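Local coordinates for nascent polypeptide-associated complex protein (Methanothermobacter marburgensis, PDB 1TR8) that forms a homodimer that interacts with the ribosome, binds ribosomal RNA and probably contacts nascent chains as they emerge, at residues I31-V36 with Q48-K52. Numbering follows the deposited sequence.
Sequences IKNPKV and QVTGK
I31 lays its CG2 methyl against the backbone of G51, 3.5 Å from the CA of G51, where glycine has no side chain and the methyl can come in close; the carbonyl oxygen of K52 touches the same methyl from the next residue. CG2 stands anti to the backbone N of I31, which leaves the other branch, through CG1 (chi1 -49°), to carry CD1 over to V49, where it lies 3.9 Å from V49 CG1. The two side chains meet at an oblique angle. P34 adds its ring to this patch: CB packs on V49 CG1 at 3.8 Å, so one valine methyl is shared by the isoleucine and the proline. V36 faces V49 across the strands in a non-hydrogen-bonded antiparallel pair, both on the apolar face, with the CG2 methyls of the two valines 4.2 Å apart. V17 and V20 of the same chain pack on this apolar side, and Y47 of the second subunit rests on I31. The segments meet where strand 27-32 turns through N33 and P34 into strand 35-41, the first arm of the 35-41/44-51 hairpin of the NAC domain. K35 and T50 form the hydrogen-bonded pair next to the valines: K35 N gives to T50 O at 2.8 Å, and T50 N returns a straighter bond (173°) to K35 O. The CA of V36 also approaches Q48 O at 3.2 Å in a CA-H...O contact. On the face of the sheet away from V36 and V49, the long chain of K35 bends away from 48-52 and its NZ makes a salt bridge with D13, while T50 OG1 is hydrogen-bonded to T46 OG1 of the second subunit. Residues 48-51 also pair antiparallel with a strand of that subunit, carrying the sheet across the dimer interface.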
ATOM      1  N   ILE A  31      -7.404  -6.109   9.947  1.00 52.12           N
ATOM      2  CA  ILE A  31      -7.437  -7.028  11.078  1.00 53.87           C
ATOM      3  C   ILE A  31      -6.229  -6.823  11.975  1.00 54.27           C
ATOM      4  O   ILE A  31      -5.092  -7.092  11.574  1.00 53.21           O
ATOM      5  CB  ILE A  31      -7.468  -8.482  10.585  1.00 54.28           C
ATOM      6  CG1 ILE A  31      -8.548  -8.633   9.516  1.00 58.16           C
ATOM      7  CG2 ILE A  31      -7.756  -9.409  11.761  1.00 56.89           C
ATOM      8  CD1 ILE A  31      -8.664 -10.023   8.956  1.00 59.50           C
ATOM      9  N   LYS A  32      -6.479  -6.447  13.219  1.00 55.91           N
ATOM     10  CA  LYS A  32      -5.405  -6.199  14.179  1.00 58.77           C
ATOM     11  C   LYS A  32      -4.988  -7.453  14.950  1.00 59.02           C
ATOM     12  O   LYS A  32      -5.811  -8.266  15.332  1.00 58.17           O
ATOM     13  CB  LYS A  32      -5.795  -5.085  15.153  1.00 59.99           C
ATOM     14  CG  LYS A  32      -5.655  -3.697  14.533  1.00 64.87           C
ATOM     15  CD  LYS A  32      -6.849  -2.788  14.815  1.00 67.78           C
ATOM     16  CE  LYS A  32      -7.173  -1.909  13.597  1.00 71.04           C
ATOM     17  NZ  LYS A  32      -8.306  -0.934  13.812  1.00 70.07           N
ATOM     18  N   ASN A  33      -3.682  -7.641  15.089  1.00 60.51           N
ATOM     19  CA  ASN A  33      -3.135  -8.774  15.806  1.00 60.75           C
ATOM     20  C   ASN A  33      -3.878 -10.063  15.465  1.00 60.66           C
ATOM     21  O   ASN A  33      -4.396 -10.765  16.335  1.00 61.35           O
ATOM     22  CB  ASN A  33      -3.157  -8.493  17.312  1.00 60.95           C
ATOM     23  CG  ASN A  33      -2.206  -7.365  17.700  1.00 63.06           C
ATOM     24  OD1 ASN A  33      -2.617  -6.358  18.292  1.00 64.25           O
ATOM     25  ND2 ASN A  33      -0.931  -7.522  17.345  1.00 61.49           N
ATOM     26  N   PRO A  34      -3.921 -10.377  14.181  1.00 59.70           N
ATOM     27  CA  PRO A  34      -4.528 -11.608  13.733  1.00 59.12           C
ATOM     28  C   PRO A  34      -3.676 -12.822  14.026  1.00 59.01           C
ATOM     29  O   PRO A  34      -2.473 -12.703  14.287  1.00 58.94           O
ATOM     30  CB  PRO A  34      -4.608 -11.394  12.224  1.00 60.04           C
ATOM     31  CG  PRO A  34      -3.501 -10.491  11.925  1.00 58.31           C
ATOM     32  CD  PRO A  34      -3.407  -9.571  13.063  1.00 59.08           C
ATOM     33  N   LYS A  35      -4.310 -13.985  13.982  1.00 58.26           N
ATOM     34  CA  LYS A  35      -3.603 -15.247  13.893  1.00 58.23           C
ATOM     35  C   LYS A  35      -3.454 -15.613  12.409  1.00 57.75           C
ATOM     36  O   LYS A  35      -4.402 -15.505  11.629  1.00 56.86           O
ATOM     37  CB  LYS A  35      -4.371 -16.328  14.650  1.00 60.06           C
ATOM     38  CG  LYS A  35      -3.780 -17.707  14.432  1.00 63.13           C
ATOM     39  CD  LYS A  35      -3.795 -18.566  15.693  1.00 66.79           C
ATOM     40  CE  LYS A  35      -2.796 -19.702  15.504  1.00 68.25           C
ATOM     41  NZ  LYS A  35      -1.940 -19.436  14.284  1.00 70.25           N
ATOM     42  N   VAL A  36      -2.250 -16.001  12.008  1.00 56.48           N
ATOM     43  CA  VAL A  36      -1.962 -16.241  10.604  1.00 57.11           C
ATOM     44  C   VAL A  36      -1.211 -17.555  10.385  1.00 57.74           C
ATOM     45  O   VAL A  36      -0.214 -17.835  11.044  1.00 58.32           O
ATOM     46  CB  VAL A  36      -1.136 -15.096   9.976  1.00 56.18           C
ATOM     47  CG1 VAL A  36      -0.878 -15.377   8.506  1.00 55.86           C
ATOM     48  CG2 VAL A  36      -1.815 -13.745  10.158  1.00 55.35           C
ATOM     49  N   GLN A  48      -3.999 -18.081   5.670  1.00 52.67           N
ATOM     50  CA  GLN A  48      -5.214 -18.014   6.484  1.00 51.48           C
ATOM     51  C   GLN A  48      -5.018 -17.029   7.631  1.00 49.63           C
ATOM     52  O   GLN A  48      -4.148 -17.210   8.482  1.00 48.15           O
ATOM     53  CB  GLN A  48      -5.591 -19.360   7.077  1.00 50.30           C
ATOM     54  CG  GLN A  48      -6.010 -20.391   6.076  1.00 53.63           C
ATOM     55  CD  GLN A  48      -6.867 -21.486   6.694  1.00 55.42           C
ATOM     56  OE1 GLN A  48      -7.915 -21.831   6.146  1.00 61.41           O
ATOM     57  NE2 GLN A  48      -6.464 -21.985   7.859  1.00 49.80           N
ATOM     58  N   VAL A  49      -5.953 -16.091   7.708  1.00 48.78           N
ATOM     59  CA  VAL A  49      -5.877 -14.920   8.569  1.00 49.08           C
ATOM     60  C   VAL A  49      -7.171 -14.820   9.338  1.00 49.03           C
ATOM     61  O   VAL A  49      -8.236 -14.613   8.772  1.00 48.91           O
ATOM     62  CB  VAL A  49      -5.737 -13.623   7.770  1.00 48.41           C
ATOM     63  CG1 VAL A  49      -5.657 -12.417   8.710  1.00 51.38           C
ATOM     64  CG2 VAL A  49      -4.522 -13.677   6.914  1.00 50.89           C
ATOM     65  N   THR A  50      -7.048 -14.950  10.647  1.00 50.45           N
ATOM     66  CA  THR A  50      -8.181 -14.923  11.541  1.00 51.19           C
ATOM     67  C   THR A  50      -7.999 -13.809  12.567  1.00 51.57           C
ATOM     68  O   THR A  50      -6.940 -13.658  13.177  1.00 51.44           O
ATOM     69  CB  THR A  50      -8.280 -16.286  12.226  1.00 52.05           C
ATOM     70  OG1 THR A  50      -8.481 -17.292  11.222  1.00 52.36           O
ATOM     71  CG2 THR A  50      -9.495 -16.366  13.129  1.00 51.06           C
ATOM     72  N   GLY A  51      -9.053 -13.031  12.739  1.00 51.96           N
ATOM     73  CA  GLY A  51      -9.092 -11.994  13.758  1.00 52.60           C
ATOM     74  C   GLY A  51     -10.344 -11.168  13.558  1.00 52.81           C
ATOM     75  O   GLY A  51     -11.142 -11.449  12.680  1.00 52.53           O
ATOM     76  N   LYS A  52     -10.534 -10.172  14.407  1.00 54.33           N
ATOM     77  CA  LYS A  52     -11.682  -9.295  14.289  1.00 55.63           C
ATOM     78  C   LYS A  52     -11.381  -8.209  13.257  1.00 55.13           C
ATOM     79  O   LYS A  52     -10.316  -7.581  13.260  1.00 55.41           O
ATOM     80  CB  LYS A  52     -12.079  -8.753  15.665  1.00 56.17           C
ATOM     81  CG  LYS A  52     -12.342  -9.894  16.660  1.00 58.08           C
ATOM     82  CD  LYS A  52     -13.170  -9.488  17.875  1.00 60.56           C
ATOM     83  CE  LYS A  52     -14.661  -9.858  17.745  1.00 64.37           C
ATOM     84  NZ  LYS A  52     -15.376  -9.079  16.676  1.00 64.26           N
TER